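Beta sliding clamp (Bartonella birtlesii LL-WM9, PDB 6PTR) probably forms a ring-shaped head-to-tail homodimer around DNA and tethers DNA polymerases and other proteins to it, conferring processivity. Local coordinates at residues S39-D44 with V50-T55. Sequence-based numbering, arbitrary orientation.
Sequences SNVLID and VQLKAT
L42 and D44 pair with K53 and Q51 in an antiparallel beta hairpin, the strand axes 4.6 Å apart and their directions 155° from each other. L42 and K53 exchange two backbone hydrogen bonds, L42 N to K53 O at 2.9 Å and K53 N to L42 O at 3.0 Å. D44 and Q51 do the same, and the bond from Q51 N to D44 O is the straightest, 170° at the hydrogen. I43 and L52 form the non-hydrogen-bonded pair between them. Beyond L42, direct pairing gives way to a water that accepts from T55 N and lies 2.8 Å from N40 O.

One face is apolar. I43 and L52 lie side by side, with I43 CG1 3.9 Å from L52 CD2. I43 CG2 is anti to the backbone N and reaches V50 CG1 at 4.0 Å. V41 CG2 comes beside the facing strand, 3.4 Å from K53 O and 4.1 Å from L52 CB.

L42, D44, Q51 and K53 occupy the other face. The side chains of L42 and K53 come closest at their CB atoms. The end of K53 leads away from the partner strand, and its amine makes a weak, long ion pair with E60. D44 OD2 forms a salt bridge with K123.

The hairpin belongs to the N-terminal clamp domain, in an antiparallel sheet that continues past strand 59-69 into the central domain. Strand 71-78 pairs with the outer edge of 40-46, and strand 59-69 with that of 49-55. Helix 15-26 packs on the apolar face, where V25 touches both V41 and L52, and F18 touches L52.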
loop_
_atom_site.group_PDB
_atom_site.type_symbol
_atom_site.label_atom_id
_atom_site.label_comp_id
_atom_site.label_asym_id
_atom_site.label_seq_id
_atom_site.Cartn_x
_atom_site.Cartn_y
_atom_site.Cartn_z
ATOM N N SER C 39 16.566 0.250 -18.823
ATOM C CA SER C 39 16.315 -0.193 -17.460
ATOM C C SER C 39 17.524 -0.008 -16.552
ATOM O O SER C 39 17.431 -0.273 -15.353
ATOM C CB SER C 39 15.869 -1.658 -17.460
ATOM O OG SER C 39 14.601 -1.766 -18.077
ATOM N N ASN C 40 18.627 0.484 -17.079
ATOM C CA ASN C 40 19.871 0.551 -16.330
ATOM C C ASN C 40 20.179 1.970 -15.879
ATOM O O ASN C 40 19.741 2.949 -16.491
ATOM C CB ASN C 40 21.020 0.013 -17.178
ATOM C CG ASN C 40 21.001 -1.500 -17.263
ATOM O OD1 ASN C 40 19.984 -2.143 -16.963
ATOM N ND2 ASN C 40 22.119 -2.080 -17.666
ATOM N N VAL C 41 20.943 2.075 -14.782
ATOM C CA VAL C 41 21.548 3.340 -14.379
ATOM C C VAL C 41 23.003 3.323 -14.820
ATOM O O VAL C 41 23.702 2.309 -14.680
ATOM C CB VAL C 41 21.433 3.581 -12.861
ATOM C CG1 VAL C 41 21.999 2.406 -12.083
ATOM C CG2 VAL C 41 22.195 4.862 -12.470
ATOM N N LEU C 42 23.452 4.432 -15.401
ATOM C CA LEU C 42 24.857 4.592 -15.754
ATOM C C LEU C 42 25.621 5.062 -14.531
ATOM O O LEU C 42 25.214 6.021 -13.872
ATOM C CB LEU C 42 25.026 5.606 -16.886
ATOM C CG LEU C 42 26.474 6.063 -17.166
ATOM C CD1 LEU C 42 27.338 4.881 -17.642
ATOM C CD2 LEU C 42 26.480 7.176 -18.170
ATOM N N ILE C 43 26.727 4.385 -14.230
ATOM C CA ILE C 43 27.629 4.773 -13.149
ATOM C C ILE C 43 28.918 5.199 -13.810
ATOM O O ILE C 43 29.519 4.402 -14.534
ATOM C CB ILE C 43 27.900 3.616 -12.173
ATOM C CG1 ILE C 43 26.600 3.043 -11.622
ATOM C CG2 ILE C 43 28.821 4.102 -11.017
ATOM C CD1 ILE C 43 26.835 1.880 -10.676
ATOM N N ASP C 44 29.353 6.441 -13.578
ATOM C CA ASP C 44 30.535 6.969 -14.260
ATOM C C ASP C 44 31.447 7.572 -13.209
ATOM O O ASP C 44 31.092 8.576 -12.585
ATOM C CB ASP C 44 30.147 8.015 -15.316
ATOM C CG ASP C 44 31.151 8.110 -16.449
ATOM O OD1 ASP C 44 32.354 7.877 -16.212
ATOM O OD2 ASP C 44 30.745 8.436 -17.584
ATOM N N VAL C 50 31.649 10.466 -8.742
ATOM C CA VAL C 50 30.807 9.435 -9.325
ATOM C C VAL C 50 29.526 10.109 -9.761
ATOM O O VAL C 50 28.908 10.836 -8.972
ATOM C CB VAL C 50 30.512 8.304 -8.331
ATOM C CG1 VAL C 50 29.432 7.383 -8.872
ATOM C CG2 VAL C 50 31.789 7.532 -8.041
ATOM N N GLN C 51 29.152 9.904 -11.017
ATOM C CA GLN C 51 27.895 10.414 -11.545
ATOM C C GLN C 51 26.981 9.240 -11.827
ATOM O O GLN C 51 27.415 8.249 -12.427
ATOM C CB GLN C 51 28.095 11.226 -12.821
ATOM C CG GLN C 51 26.798 11.891 -13.273
ATOM C CD GLN C 51 26.908 12.537 -14.629
ATOM O OE1 GLN C 51 27.109 13.743 -14.730
ATOM N NE2 GLN C 51 26.763 11.738 -15.682
ATOM N N LEU C 52 25.730 9.345 -11.377
ATOM C CA LEU C 52 24.667 8.407 -11.721
ATOM C C LEU C 52 23.765 9.080 -12.741
ATOM O O LEU C 52 23.413 10.245 -12.573
ATOM C CB LEU C 52 23.850 8.017 -10.484
ATOM C CG LEU C 52 24.680 7.465 -9.319
ATOM C CD1 LEU C 52 23.803 7.136 -8.131
ATOM C CD2 LEU C 52 25.496 6.246 -9.774
ATOM N N LYS C 53 23.385 8.356 -13.798
ATOM C CA LYS C 53 22.514 8.924 -14.827
ATOM C C LYS C 53 21.430 7.905 -15.154
ATOM O O LYS C 53 21.725 6.717 -15.290
ATOM C CB LYS C 53 23.318 9.267 -16.095
ATOM C CG LYS C 53 22.515 9.921 -17.230
ATOM C CD LYS C 53 23.350 10.130 -18.525
ATOM C CE LYS C 53 24.311 11.283 -18.429
ATOM N NZ LYS C 53 24.919 11.574 -19.771
ATOM N N ALA C 54 20.177 8.363 -15.268
ATOM C CA ALA C 54 19.101 7.511 -15.764
ATOM C C ALA C 54 18.278 8.324 -16.750
ATOM O O ALA C 54 18.253 9.549 -16.674
ATOM C CB ALA C 54 18.186 6.991 -14.629
ATOM N N THR C 55 17.594 7.639 -17.673
ATOM C CA THR C 55 16.829 8.357 -18.689
ATOM C C THR C 55 15.715 7.448 -19.180
ATOM O O THR C 55 15.825 6.222 -19.124
ATOM C CB THR C 55 17.692 8.807 -19.886
ATOM O OG1 THR C 55 16.901 9.600 -20.785
ATOM C CG2 THR C 55 18.214 7.606 -20.659
HETATM O O HOH W 1 17.999 4.797 -17.616
#